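Local coordinates for protein alpha-1,3-glucanase (Bacillus circulans, PDB 5ZRU) that hydrolyses alpha-1,3-glucan, this chain being the catalytic unit of a family 87 glycoside hydrolase, at residues 174-179 and 251-256; 517-522 and 555-560; 353-358 and 377-382; 185-190 and 216-221. All coordinates share one frame; numbering follows the deposited sequence.

In the fold
Along the chain, contact 1 opens at 174-179, contact 4 forms within the span before 251-256, and contacts 3 and 2 follow in turn. Contacts 1 and 4 come nearest each other, their nearest atoms about 5 Å apart, without touching. Contact 3 lies about 31 Å between centres from contact 4 and about 30 Å from contact 2, while contacts 2 and 4 sit on opposite sides of the chain's centre, their centres about 54 Å apart. This spacing follows a long parallel beta-helix: contact 4 near its start, contacts 3 and 2 between successive coils further on. Contact 1 instead joins the D1 family region to the beta-helix of the D2 region.

Contact 1: residues 174-179 and 251-256; sequences EAVPAA and GIWHTN. With PE5 (3,6,9,12,15,18,21,24-octaoxahexacosan-1-ol), chain C.
Val176 lays its CG2 methyl over one face of the Trp253 indole, 3.7 Å from the centroid of the five-membered ring and close to its normal, a CH-pi contact. The other branch, Val176 CG1, rests against Trp253 CB at 3.5 Å. At the indole edge Trp253 NE1 donates to Glu174 OE2 (2.9 Å); the N-H meets OE2 from above the carboxylate plane, and the two planes stand 74° apart. Glu174 is turned there with CG between its backbone N and carbonyl carbon (chi1 64°), and OE2 also forms a salt bridge with Arg345. A second anchor is straighter: His254 NE2 donates to Pro177 O at 2.7 Å (166° at the hydrogen), the acceptor lying in the imidazole plane. Ala179 CB lies over a face of the His254 imidazole, 4.1 Å from its centroid, a second CH-pi contact. Farther along, Asn256 ND2 donates to O7 of the PE5 chain. A leucine in place of Trp253 would probably leave Glu174 OE2 without its indole donor and Val176 CG2 without a flat surface to lie on. The arrangement is a junction between the antiparallel sheets of the D1 region and the parallel beta-helix.

Contact 2: residues 517-522 and 555-560; sequences NINING and NLTTND. With CA (calcium ion), chain K.
Asn517 and Asn555 join through their side chains: Asn555 ND2 donates to Asn517 OD1 at 3.0 Å, nearly straight (169° at the hydrogen) and in the donor amide's own plane, though above the acceptor's carbonyl plane. The other polar atom of the Asn555 side chain, OD1, binds a calcium ion at 2.2 Å. An alanine in place of Asn517 would probably leave Asn555 ND2 without this acceptor and make the calcium-binding amide freer to turn. Beyond this pair the backbones run parallel, 6° apart. Thr557 N gives to Ile518 O, Ile520 N to Thr557 O, and Gly522 N to Asn559 O at 2.7 Å, whereas Ile518 N to Asn555 O and Asn559 N to Ile520 O are weak. Asn521 and Asn559 lie side by side, amide planes 48° apart, with Asn559 ND2 donating to Asn521 OD1 at 2.9 Å. On that same face, Asn519 ND2 is satisfied by Asp493, a water lies between Asn519 OD1 and Asn555 O, 2.8 Å from each, and Thr557 OG1 receives a bond from another water at 2.9 Å. On the face of Ile518, Ile520, Leu556 and Thr558, Leu556 CD1 meets Ile520 CD1 at 3.7 Å. Asp560 turns its charge to Lys525 in a salt bridge. In the beta-helix, strand 513-523 is flanked by strand 487-495, on which Ile518 packs, and strand 550-561, which pairs onward with strand 574-577; Ala541, in a loop, touches both Ile520 and Thr558.

Contact 3: residues 353-358 and 377-382; sequences GVNFAQ and GLAVWT
Ala379 N donates to Val354 O at 2.8 Å, the shortest polar bond here, and the same oxygen is approached by Leu378 CA in a longer C-H...O contact. The register continues with Val354 N to Gly377 O and Phe356 N to Ala379 O, both 2.9 Å, the latter in the carbonyl plane. Farther along the ladder frays: Trp381 N is divided between Phe356 O and Asn355 OD1, both weak bonds. Asn355 owes this reach to a CG nearly anti to the backbone N (chi1 -163°), which swings its amide over the neighbouring strand, bringing Asn355 ND2 3.7 Å from Ala379 CB and Asn355 OD1 3.5 Å from Trp381 CB. The amide's ND2 is also bonded to Asp352, so Asn355 acts from the second shell on a calcium ligand. On the other face Leu378 CD2 leans on Val354 CB at 3.9 Å, and both side chains pack on Val365. Gly353 CA and Gly377 O lie 3.1 Å apart, a close approach at a glycine. Such in-register parallel pairing, strands 17° apart, is the stacking of successive coils in a parallel beta-helix, here beside the calcium site of Asp352 and Asp375.

Contact 4: residues 185-190 and 216-221; sequences NSVSVT and SGKILY. With SO4 (sulfate ion), chain E.
Lys218 sets off with CG anti to its carbonyl carbon (chi1 -67°) and then runs fully extended, which carries its aliphatic chain across Asn185 at about a right angle, Lys218 CG lying 3.2 Å from Asn185 O. At the far end Lys218 NZ donates to a water at 2.7 Å, and that water donates a hydrogen bond to Ser186 O, a water bridge from Lys218 to the segment 185-190. Leu220 has its CG anti to the backbone N (chi1 174°), and from there Leu220 CD1 meets Val189 CG1 at 3.8 Å and, a little less closely, Val187 CG2. Between these side chains the backbones form a short parallel ladder: Val187 N gives to Ile219 O at 2.8 Å, Tyr221 N to Val187 O at 2.8 Å and almost straight (177° at the hydrogen), and Val189 N to Tyr221 O at 3.1 Å. The two strands, 187-188 and 220-222, are linked through helix 203-216 in a beta-alpha-beta crossover, whose helix covers the apolar face: Ala213 touches Val187, Phe206 touches Val189, and Ala209 and Val210 touch Leu220. On the other face Ser188 OG accepts from Thr190 N, an ST turn, and itself donates to sulfate O2 at 2.7 Å. Sulfate O2 lies in the plane of the Tyr221 ring at its edge, 3.4 Å from Tyr221 CD2. Arg182 also bonds the sulfate, which probably came from the crystallisation liquor, while Tyr221 OH is engaged with Ile180 O.

Contact 1: residues 174-179 and 251-256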
loop_
_atom_site.group_PDB
_atom_site.type_symbol
_atom_site.label_atom_id
_atom_site.label_comp_id
_atom_site.label_asym_id
_atom_site.label_seq_id
_atom_site.Cartn_x
_atom_site.Cartn_y
_atom_site.Cartn_z
ATOM N N GLU A 174 7.896 -14.292 11.169
ATOM C CA GLU A 174 7.027 -14.133 12.324
ATOM C C GLU A 174 6.556 -15.498 12.800
ATOM O O GLU A 174 6.488 -16.455 12.024
ATOM C CB GLU A 174 5.812 -13.255 11.989
ATOM C CG GLU A 174 4.890 -13.858 10.952
ATOM C CD GLU A 174 3.950 -12.833 10.364
ATOM O OE1 GLU A 174 4.356 -12.146 9.402
ATOM O OE2 GLU A 174 2.815 -12.705 10.870
ATOM N N ALA A 175 6.222 -15.576 14.087
ATOM C CA ALA A 175 5.588 -16.776 14.615
ATOM C C ALA A 175 4.123 -16.783 14.201
ATOM O O ALA A 175 3.440 -15.759 14.268
ATOM C CB ALA A 175 5.714 -16.829 16.138
ATOM N N VAL A 176 3.644 -17.934 13.752
ATOM C CA VAL A 176 2.281 -18.063 13.243
ATOM C C VAL A 176 1.417 -18.672 14.343
ATOM O O VAL A 176 1.704 -19.794 14.785
ATOM C CB VAL A 176 2.234 -18.930 11.980
ATOM C CG1 VAL A 176 0.785 -19.221 11.611
ATOM C CG2 VAL A 176 2.966 -18.239 10.835
ATOM N N PRO A 177 0.370 -17.992 14.796
ATOM C CA PRO A 177 -0.542 -18.621 15.754
ATOM C C PRO A 177 -1.351 -19.715 15.076
ATOM O O PRO A 177 -1.547 -19.722 13.856
ATOM C CB PRO A 177 -1.435 -17.462 16.223
ATOM C CG PRO A 177 -1.400 -16.478 15.101
ATOM C CD PRO A 177 -0.070 -16.639 14.401
ATOM N N ALA A 178 -1.804 -20.669 15.886
ATOM C CA ALA A 178 -2.668 -21.716 15.354
ATOM C C ALA A 178 -3.931 -21.110 14.743
ATOM O O ALA A 178 -4.287 -19.952 14.990
ATOM C CB ALA A 178 -3.043 -22.720 16.446
ATOM N N ALA A 179 -4.596 -21.907 13.904
ATOM C CA ALA A 179 -5.858 -21.494 13.302
ATOM C C ALA A 179 -6.857 -21.050 14.364
ATOM O O ALA A 179 -6.970 -21.654 15.436
ATOM C CB ALA A 179 -6.451 -22.640 12.479
ATOM N N GLY A 251 -7.409 -17.105 10.124
ATOM C CA GLY A 251 -6.158 -16.375 10.259
ATOM C C GLY A 251 -5.539 -16.064 8.907
ATOM O O GLY A 251 -5.694 -16.810 7.938
ATOM N N ILE A 252 -4.818 -14.939 8.839
ATOM C CA ILE A 252 -4.186 -14.582 7.568
ATOM C C ILE A 252 -3.167 -15.624 7.124
ATOM O O ILE A 252 -2.806 -15.666 5.943
ATOM C CB ILE A 252 -3.528 -13.182 7.633
ATOM C CG1 ILE A 252 -2.358 -13.160 8.633
ATOM C CG2 ILE A 252 -4.580 -12.118 7.945
ATOM C CD1 ILE A 252 -1.579 -11.820 8.642
ATOM N N TRP A 253 -2.687 -16.468 8.038
ATOM C CA TRP A 253 -1.754 -17.531 7.688
ATOM C C TRP A 253 -2.445 -18.865 7.422
ATOM O O TRP A 253 -1.757 -19.854 7.150
ATOM C CB TRP A 253 -0.705 -17.702 8.807
ATOM C CG TRP A 253 0.330 -16.587 8.802
ATOM C CD1 TRP A 253 0.353 -15.476 9.603
ATOM C CD2 TRP A 253 1.464 -16.477 7.929
ATOM N NE1 TRP A 253 1.440 -14.687 9.285
ATOM C CE2 TRP A 253 2.135 -15.278 8.260
ATOM C CE3 TRP A 253 1.976 -17.275 6.895
ATOM C CZ2 TRP A 253 3.299 -14.861 7.600
ATOM C CZ3 TRP A 253 3.147 -16.858 6.235
ATOM C CH2 TRP A 253 3.786 -15.662 6.595
ATOM N N HIS A 254 -3.772 -18.926 7.523
ATOM C CA HIS A 254 -4.479 -20.201 7.439
ATOM C C HIS A 254 -5.578 -20.223 6.393
ATOM O O HIS A 254 -5.762 -21.250 5.733
ATOM C CB HIS A 254 -5.066 -20.566 8.817
ATOM C CG HIS A 254 -4.020 -20.776 9.867
ATOM N ND1 HIS A 254 -3.291 -21.941 9.965
ATOM C CD2 HIS A 254 -3.566 -19.964 10.850
ATOM C CE1 HIS A 254 -2.435 -21.840 10.968
ATOM N NE2 HIS A 254 -2.585 -20.651 11.523
ATOM N N THR A 255 -6.313 -19.124 6.220
ATOM C CA THR A 255 -7.458 -19.073 5.320
ATOM C C THR A 255 -7.115 -18.189 4.126
ATOM O O THR A 255 -6.894 -16.985 4.299
ATOM C CB THR A 255 -8.694 -18.530 6.041
ATOM O OG1 THR A 255 -9.082 -19.436 7.084
ATOM C CG2 THR A 255 -9.846 -18.363 5.060
ATOM N N ASN A 256 -7.084 -18.785 2.924
ATOM C CA ASN A 256 -6.774 -18.088 1.674
ATOM C C ASN A 256 -8.008 -18.076 0.782
ATOM O O ASN A 256 -8.551 -19.138 0.451
ATOM C CB ASN A 256 -5.626 -18.761 0.912
ATOM C CG ASN A 256 -4.281 -18.621 1.608
ATOM O OD1 ASN A 256 -4.182 -18.038 2.677
ATOM N ND2 ASN A 256 -3.236 -19.176 0.995
HETATM C C48 PE5 C . -4.754 -18.312 -9.789
HETATM C C50 PE5 C . -3.872 -17.084 -10.042
HETATM O O1 PE5 C . -2.790 -17.430 -10.866
HETATM C C1 PE5 C . -1.953 -16.363 -11.221
HETATM C C2 PE5 C . -0.704 -16.869 -11.947
HETATM O O2 PE5 C . 0.064 -17.651 -11.076
HETATM C C3 PE5 C . 1.163 -18.301 -11.649
HETATM C C4 PE5 C . 1.860 -19.165 -10.591
HETATM O O3 PE5 C . 2.235 -18.372 -9.496
HETATM C C5 PE5 C . 2.964 -19.010 -8.481
HETATM C C6 PE5 C . 2.374 -18.678 -7.103
HETATM O O4 PE5 C . 2.926 -17.507 -6.559
HETATM C C7 PE5 C . 2.030 -16.657 -5.889
HETATM C C8 PE5 C . 1.247 -17.432 -4.827
HETATM O O5 PE5 C . 0.140 -16.685 -4.432
HETATM C C9 PE5 C . -0.802 -17.386 -3.665
HETATM C C10 PE5 C . -0.680 -16.937 -2.215
HETATM O O6 PE5 C . -0.492 -18.055 -1.401
HETATM C C11 PE5 C . 0.085 -17.782 -0.157
HETATM C C12 PE5 C . 0.511 -19.078 0.518
HETATM O O7 PE5 C . -0.223 -19.177 1.699
HETATM C C13 PE5 C . 0.484 -19.672 2.799
HETATM C C14 PE5 C . -0.515 -20.306 3.763
HETATM O O8 PE5 C . -1.522 -20.917 3.009
HETATM C C15 PE5 C . -2.571 -21.497 3.740
HETATM C C16 PE5 C . -2.592 -23.011 3.487
HETATM O O52 PE5 C . -3.667 -23.365 2.662
#

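Contact 2: residues 517-522 and 555-560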
loop_
_atom_site.group_PDB
_atom_site.type_symbol
_atom_site.label_atom_id
_atom_site.label_comp_id
_atom_site.label_asym_id
_atom_site.label_seq_id
_atom_site.Cartn_x
_atom_site.Cartn_y
_atom_site.Cartn_z
ATOM N N ASN A 517 7.775 22.167 14.218
ATOM C CA ASN A 517 8.688 21.111 14.677
ATOM C C ASN A 517 9.028 20.144 13.541
ATOM O O ASN A 517 8.852 18.932 13.659
ATOM C CB ASN A 517 8.104 20.340 15.872
ATOM C CG ASN A 517 7.507 21.252 16.946
ATOM O OD1 ASN A 517 7.997 22.355 17.192
ATOM N ND2 ASN A 517 6.444 20.781 17.595
ATOM N N ILE A 518 9.514 20.693 12.431
ATOM C CA ILE A 518 9.924 19.912 11.267
ATOM C C ILE A 518 11.436 19.733 11.308
ATOM O O ILE A 518 12.175 20.707 11.515
ATOM C CB ILE A 518 9.505 20.603 9.957
ATOM C CG1 ILE A 518 8.027 21.038 9.997
ATOM C CG2 ILE A 518 9.818 19.703 8.749
ATOM C CD1 ILE A 518 7.028 19.930 10.214
ATOM N N ASN A 519 11.905 18.502 11.100
ATOM C CA ASN A 519 13.333 18.218 10.970
ATOM C C ASN A 519 13.607 17.680 9.575
ATOM O O ASN A 519 13.095 16.617 9.205
ATOM C CB ASN A 519 13.807 17.211 12.021
ATOM C CG ASN A 519 13.633 17.728 13.432
ATOM O OD1 ASN A 519 14.022 18.856 13.743
ATOM N ND2 ASN A 519 13.038 16.906 14.295
ATOM N N ILE A 520 14.435 18.397 8.816
ATOM C CA ILE A 520 14.774 18.023 7.449
ATOM C C ILE A 520 16.250 17.670 7.426
ATOM O O ILE A 520 17.117 18.544 7.577
ATOM C CB ILE A 520 14.458 19.149 6.458
ATOM C CG1 ILE A 520 12.977 19.515 6.571
ATOM C CG2 ILE A 520 14.830 18.716 5.041
ATOM C CD1 ILE A 520 12.526 20.754 5.726
ATOM N N ASN A 521 16.541 16.396 7.223
ATOM C CA ASN A 521 17.909 15.900 7.289
ATOM C C ASN A 521 18.222 15.230 5.958
ATOM O O ASN A 521 17.890 14.060 5.755
ATOM C CB ASN A 521 18.079 14.939 8.461
ATOM C CG ASN A 521 19.501 14.439 8.596
ATOM O OD1 ASN A 521 20.422 14.966 7.962
ATOM N ND2 ASN A 521 19.692 13.419 9.426
ATOM N N GLY A 522 18.850 15.977 5.054
ATOM C CA GLY A 522 19.212 15.438 3.759
ATOM C C GLY A 522 18.193 15.756 2.683
ATOM O O GLY A 522 17.039 15.326 2.762
ATOM N N ASN A 555 10.044 26.435 14.473
ATOM C CA ASN A 555 10.989 25.411 14.927
ATOM C C ASN A 555 11.312 24.423 13.803
ATOM O O ASN A 555 11.031 23.224 13.878
ATOM C CB ASN A 555 10.460 24.667 16.163
ATOM C CG ASN A 555 11.469 23.689 16.717
ATOM O OD1 ASN A 555 12.668 23.915 16.601
ATOM N ND2 ASN A 555 10.995 22.587 17.309
ATOM N N LEU A 556 11.912 24.953 12.747
ATOM C CA LEU A 556 12.416 24.152 11.643
ATOM C C LEU A 556 13.899 23.888 11.864
ATOM O O LEU A 556 14.650 24.813 12.198
ATOM C CB LEU A 556 12.203 24.885 10.317
ATOM C CG LEU A 556 12.909 24.279 9.101
ATOM C CD1 LEU A 556 12.315 22.914 8.763
ATOM C CD2 LEU A 556 12.813 25.232 7.914
ATOM N N THR A 557 14.327 22.636 11.701
ATOM C CA THR A 557 15.753 22.338 11.663
ATOM C C THR A 557 16.116 21.728 10.317
ATOM O O THR A 557 15.330 20.971 9.740
ATOM C CB THR A 557 16.202 21.389 12.781
ATOM O OG1 THR A 557 15.740 20.056 12.498
ATOM C CG2 THR A 557 15.680 21.854 14.133
ATOM N N THR A 558 17.312 22.055 9.819
ATOM C CA THR A 558 17.798 21.488 8.570
ATOM C C THR A 558 19.210 20.955 8.745
ATOM O O THR A 558 19.936 21.328 9.674
ATOM C CB THR A 558 17.791 22.499 7.408
ATOM O OG1 THR A 558 18.641 23.613 7.716
ATOM C CG2 THR A 558 16.383 22.987 7.142
ATOM N N ASN A 559 19.584 20.073 7.819
ATOM C CA ASN A 559 20.916 19.490 7.756
ATOM C C ASN A 559 21.079 18.817 6.402
ATOM O O ASN A 559 20.125 18.221 5.895
ATOM C CB ASN A 559 21.132 18.470 8.884
ATOM C CG ASN A 559 22.553 17.945 8.924
ATOM O OD1 ASN A 559 23.503 18.717 9.065
ATOM N ND2 ASN A 559 22.709 16.630 8.798
ATOM N N ASP A 560 22.273 18.949 5.809
ATOM C CA ASP A 560 22.648 18.203 4.600
ATOM C C ASP A 560 21.732 18.549 3.421
ATOM O O ASP A 560 21.256 17.675 2.691
ATOM C CB ASP A 560 22.652 16.693 4.882
ATOM C CG ASP A 560 23.203 15.869 3.725
ATOM O OD1 ASP A 560 23.992 16.403 2.912
ATOM O OD2 ASP A 560 22.826 14.683 3.621
HETATM CA CA CA K . 14.283 22.793 17.500
HETATM O O HOH W 1 12.217 20.793 14.622
HETATM O O HOH W 2 17.548 18.634 10.660
#

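Contact 3: residues 353-358 and 377-382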
loop_
_atom_site.group_PDB
_atom_site.type_symbol
_atom_site.label_atom_id
_atom_site.label_comp_id
_atom_site.label_asym_id
_atom_site.label_seq_id
_atom_site.Cartn_x
_atom_site.Cartn_y
_atom_site.Cartn_z
ATOM N N GLY A 353 -3.866 1.670 -2.247
ATOM C CA GLY A 353 -4.061 0.742 -1.147
ATOM C C GLY A 353 -5.466 0.838 -0.570
ATOM O O GLY A 353 -6.208 -0.149 -0.546
ATOM N N VAL A 354 -5.850 2.028 -0.112
ATOM C CA VAL A 354 -7.189 2.295 0.413
ATOM C C VAL A 354 -7.611 3.666 -0.086
ATOM O O VAL A 354 -6.856 4.636 0.051
ATOM C CB VAL A 354 -7.251 2.289 1.955
ATOM C CG1 VAL A 354 -8.696 2.635 2.437
ATOM C CG2 VAL A 354 -6.796 0.958 2.534
ATOM N N ASN A 355 -8.816 3.761 -0.640
ATOM C CA ASN A 355 -9.396 5.061 -0.945
ATOM C C ASN A 355 -10.743 5.189 -0.246
ATOM O O ASN A 355 -11.642 4.369 -0.464
ATOM C CB ASN A 355 -9.533 5.266 -2.456
ATOM C CG ASN A 355 -9.742 6.727 -2.824
ATOM O OD1 ASN A 355 -10.624 7.402 -2.285
ATOM N ND2 ASN A 355 -8.912 7.229 -3.728
ATOM N N PHE A 356 -10.864 6.206 0.606
ATOM C CA PHE A 356 -12.129 6.616 1.223
ATOM C C PHE A 356 -12.785 7.643 0.302
ATOM O O PHE A 356 -12.430 8.822 0.331
ATOM C CB PHE A 356 -11.879 7.227 2.599
ATOM C CG PHE A 356 -11.488 6.230 3.667
ATOM C CD1 PHE A 356 -11.728 4.872 3.504
ATOM C CD2 PHE A 356 -10.887 6.667 4.851
ATOM C CE1 PHE A 356 -11.371 3.955 4.511
ATOM C CE2 PHE A 356 -10.540 5.762 5.858
ATOM C CZ PHE A 356 -10.789 4.400 5.685
ATOM N N ALA A 357 -13.752 7.214 -0.508
ATOM C CA ALA A 357 -14.323 8.077 -1.541
ATOM C C ALA A 357 -15.816 8.287 -1.295
ATOM O O ALA A 357 -16.403 7.726 -0.368
ATOM C CB ALA A 357 -14.083 7.485 -2.934
ATOM N N GLN A 358 -16.431 9.124 -2.135
ATOM C CA GLN A 358 -17.898 9.238 -2.169
ATOM C C GLN A 358 -18.488 9.569 -0.799
ATOM O O GLN A 358 -19.516 9.012 -0.396
ATOM C CB GLN A 358 -18.523 7.950 -2.716
ATOM C CG GLN A 358 -18.414 7.817 -4.221
ATOM C CD GLN A 358 -19.228 8.883 -4.913
ATOM O OE1 GLN A 358 -18.712 9.947 -5.264
ATOM N NE2 GLN A 358 -20.516 8.613 -5.100
ATOM N N GLY A 377 -1.143 5.332 -1.441
ATOM C CA GLY A 377 -1.240 4.244 -0.481
ATOM C C GLY A 377 -2.543 4.324 0.289
ATOM O O GLY A 377 -3.340 3.383 0.301
ATOM N N LEU A 378 -2.769 5.474 0.914
ATOM C CA LEU A 378 -3.999 5.769 1.638
ATOM C C LEU A 378 -4.503 7.118 1.151
ATOM O O LEU A 378 -3.775 8.113 1.224
ATOM C CB LEU A 378 -3.756 5.802 3.153
ATOM C CG LEU A 378 -3.073 4.576 3.779
ATOM C CD1 LEU A 378 -2.781 4.849 5.247
ATOM C CD2 LEU A 378 -3.931 3.315 3.622
ATOM N N ALA A 379 -5.737 7.160 0.665
ATOM C CA ALA A 379 -6.239 8.389 0.066
ATOM C C ALA A 379 -7.667 8.669 0.507
ATOM O O ALA A 379 -8.460 7.745 0.705
ATOM C CB ALA A 379 -6.199 8.317 -1.466
ATOM N N VAL A 380 -7.995 9.961 0.611
ATOM C CA VAL A 380 -9.375 10.429 0.732
ATOM C C VAL A 380 -9.699 11.235 -0.523
ATOM O O VAL A 380 -9.246 12.375 -0.676
ATOM C CB VAL A 380 -9.603 11.279 1.990
ATOM C CG1 VAL A 380 -11.065 11.771 2.027
ATOM C CG2 VAL A 380 -9.277 10.487 3.222
ATOM N N TRP A 381 -10.487 10.663 -1.418
ATOM C CA TRP A 381 -10.977 11.392 -2.591
ATOM C C TRP A 381 -12.437 11.750 -2.322
ATOM O O TRP A 381 -13.326 10.900 -2.416
ATOM C CB TRP A 381 -10.816 10.555 -3.856
ATOM C CG TRP A 381 -11.434 11.189 -5.080
ATOM C CD1 TRP A 381 -11.751 12.503 -5.252
ATOM C CD2 TRP A 381 -11.823 10.522 -6.282
ATOM N NE1 TRP A 381 -12.315 12.701 -6.489
ATOM C CE2 TRP A 381 -12.368 11.499 -7.146
ATOM C CE3 TRP A 381 -11.759 9.197 -6.716
ATOM C CZ2 TRP A 381 -12.852 11.189 -8.413
ATOM C CZ3 TRP A 381 -12.233 8.890 -7.983
ATOM C CH2 TRP A 381 -12.773 9.883 -8.817
ATOM N N THR A 382 -12.691 13.020 -2.001
ATOM C CA THR A 382 -14.048 13.471 -1.687
ATOM C C THR A 382 -14.810 13.766 -2.983
ATOM O O THR A 382 -15.134 14.909 -3.320
ATOM C CB THR A 382 -14.007 14.678 -0.756
ATOM O OG1 THR A 382 -13.083 15.638 -1.269
ATOM C CG2 THR A 382 -13.552 14.263 0.652
#

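Contact 4: residues 185-190 and 216-221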
loop_
_atom_site.group_PDB
_atom_site.type_symbol
_atom_site.label_atom_id
_atom_site.label_comp_id
_atom_site.label_asym_id
_atom_site.label_seq_id
_atom_site.Cartn_x
_atom_site.Cartn_y
_atom_site.Cartn_z
ATOM N N ASN A 185 -22.046 -21.678 17.482
ATOM C CA ASN A 185 -23.298 -21.347 16.798
ATOM C C ASN A 185 -23.056 -20.436 15.593
ATOM O O ASN A 185 -23.740 -19.434 15.385
ATOM C CB ASN A 185 -24.299 -20.716 17.769
ATOM C CG ASN A 185 -25.743 -21.042 17.413
ATOM O OD1 ASN A 185 -26.039 -22.115 16.880
ATOM N ND2 ASN A 185 -26.649 -20.116 17.710
ATOM N N SER A 186 -22.043 -20.783 14.808
ATOM C CA SER A 186 -21.765 -20.126 13.542
ATOM C C SER A 186 -22.176 -21.050 12.405
ATOM O O SER A 186 -22.530 -22.210 12.614
ATOM C CB SER A 186 -20.278 -19.769 13.432
ATOM O OG SER A 186 -19.474 -20.944 13.506
ATOM N N VAL A 187 -22.125 -20.524 11.191
ATOM C CA VAL A 187 -22.239 -21.340 9.992
ATOM C C VAL A 187 -20.893 -21.264 9.299
ATOM O O VAL A 187 -20.207 -20.243 9.367
ATOM C CB VAL A 187 -23.369 -20.893 9.042
ATOM C CG1 VAL A 187 -24.735 -20.972 9.734
ATOM C CG2 VAL A 187 -23.119 -19.493 8.527
ATOM N N SER A 188 -20.500 -22.357 8.662
ATOM C CA SER A 188 -19.236 -22.421 7.941
ATOM C C SER A 188 -19.510 -22.602 6.457
ATOM O O SER A 188 -20.508 -23.213 6.069
ATOM C CB SER A 188 -18.359 -23.571 8.450
ATOM O OG SER A 188 -17.219 -23.765 7.617
ATOM N N VAL A 189 -18.619 -22.061 5.622
ATOM C CA VAL A 189 -18.776 -22.269 4.185
ATOM C C VAL A 189 -18.723 -23.752 3.841
ATOM O O VAL A 189 -19.326 -24.186 2.852
ATOM C CB VAL A 189 -17.710 -21.483 3.399
ATOM C CG1 VAL A 189 -17.939 -19.975 3.555
ATOM C CG2 VAL A 189 -16.306 -21.902 3.846
ATOM N N THR A 190 -18.018 -24.554 4.639
ATOM C CA THR A 190 -17.970 -25.983 4.346
ATOM C C THR A 190 -19.279 -26.686 4.694
ATOM O O THR A 190 -19.518 -27.795 4.200
ATOM C CB THR A 190 -16.799 -26.650 5.075
ATOM O OG1 THR A 190 -16.946 -26.480 6.490
ATOM C CG2 THR A 190 -15.471 -26.042 4.633
ATOM N N SER A 216 -29.992 -16.647 9.790
ATOM C CA SER A 216 -29.920 -17.179 11.145
ATOM C C SER A 216 -29.319 -16.207 12.147
ATOM O O SER A 216 -29.362 -16.481 13.352
ATOM C CB SER A 216 -29.115 -18.479 11.161
ATOM O OG SER A 216 -27.774 -18.240 10.765
ATOM N N GLY A 217 -28.786 -15.080 11.688
ATOM C CA GLY A 217 -28.049 -14.197 12.565
ATOM C C GLY A 217 -26.763 -14.781 13.101
ATOM O O GLY A 217 -26.299 -14.358 14.163
ATOM N N LYS A 218 -26.170 -15.747 12.403
ATOM C CA LYS A 218 -24.958 -16.404 12.870
ATOM C C LYS A 218 -23.721 -15.836 12.180
ATOM O O LYS A 218 -23.790 -15.302 11.070
ATOM C CB LYS A 218 -25.035 -17.916 12.628
ATOM C CG LYS A 218 -26.101 -18.616 13.461
ATOM C CD LYS A 218 -26.144 -20.104 13.153
ATOM C CE LYS A 218 -27.147 -20.820 14.053
ATOM N NZ LYS A 218 -27.227 -22.274 13.727
ATOM N N ILE A 219 -22.578 -15.963 12.864
ATOM C CA ILE A 219 -21.289 -15.659 12.246
ATOM C C ILE A 219 -21.057 -16.585 11.060
ATOM O O ILE A 219 -21.379 -17.778 11.110
ATOM C CB ILE A 219 -20.161 -15.814 13.282
ATOM C CG1 ILE A 219 -20.228 -14.715 14.339
ATOM C CG2 ILE A 219 -18.775 -15.850 12.625
ATOM C CD1 ILE A 219 -19.374 -15.034 15.547
ATOM N N LEU A 220 -20.470 -16.044 9.987
ATOM C CA LEU A 220 -20.003 -16.854 8.863
ATOM C C LEU A 220 -18.515 -17.127 9.054
ATOM O O LEU A 220 -17.697 -16.208 8.996
ATOM C CB LEU A 220 -20.262 -16.158 7.523
ATOM C CG LEU A 220 -19.693 -16.856 6.277
ATOM C CD1 LEU A 220 -20.103 -18.316 6.244
ATOM C CD2 LEU A 220 -20.135 -16.138 4.988
ATOM N N TYR A 221 -18.167 -18.392 9.263
ATOM C CA TYR A 221 -16.791 -18.823 9.462
ATOM C C TYR A 221 -16.240 -19.429 8.177
ATOM O O TYR A 221 -16.929 -20.188 7.488
ATOM C CB TYR A 221 -16.729 -19.852 10.597
ATOM C CG TYR A 221 -15.354 -20.423 10.915
ATOM C CD1 TYR A 221 -14.357 -19.621 11.456
ATOM C CD2 TYR A 221 -15.082 -21.780 10.729
ATOM C CE1 TYR A 221 -13.115 -20.148 11.778
ATOM C CE2 TYR A 221 -13.838 -22.319 11.054
ATOM C CZ TYR A 221 -12.865 -21.488 11.580
ATOM O OH TYR A 221 -11.649 -21.996 11.916
HETATM S S SO4 E . -15.387 -26.197 10.133
HETATM O O1 SO4 E . -14.249 -25.980 11.039
HETATM O O2 SO4 E . -15.850 -24.920 9.597
HETATM O O3 SO4 E . -16.475 -26.834 10.873
HETATM O O4 SO4 E . -14.959 -27.059 9.023
HETATM O O HOH W 3 -24.850 -23.519 13.955
#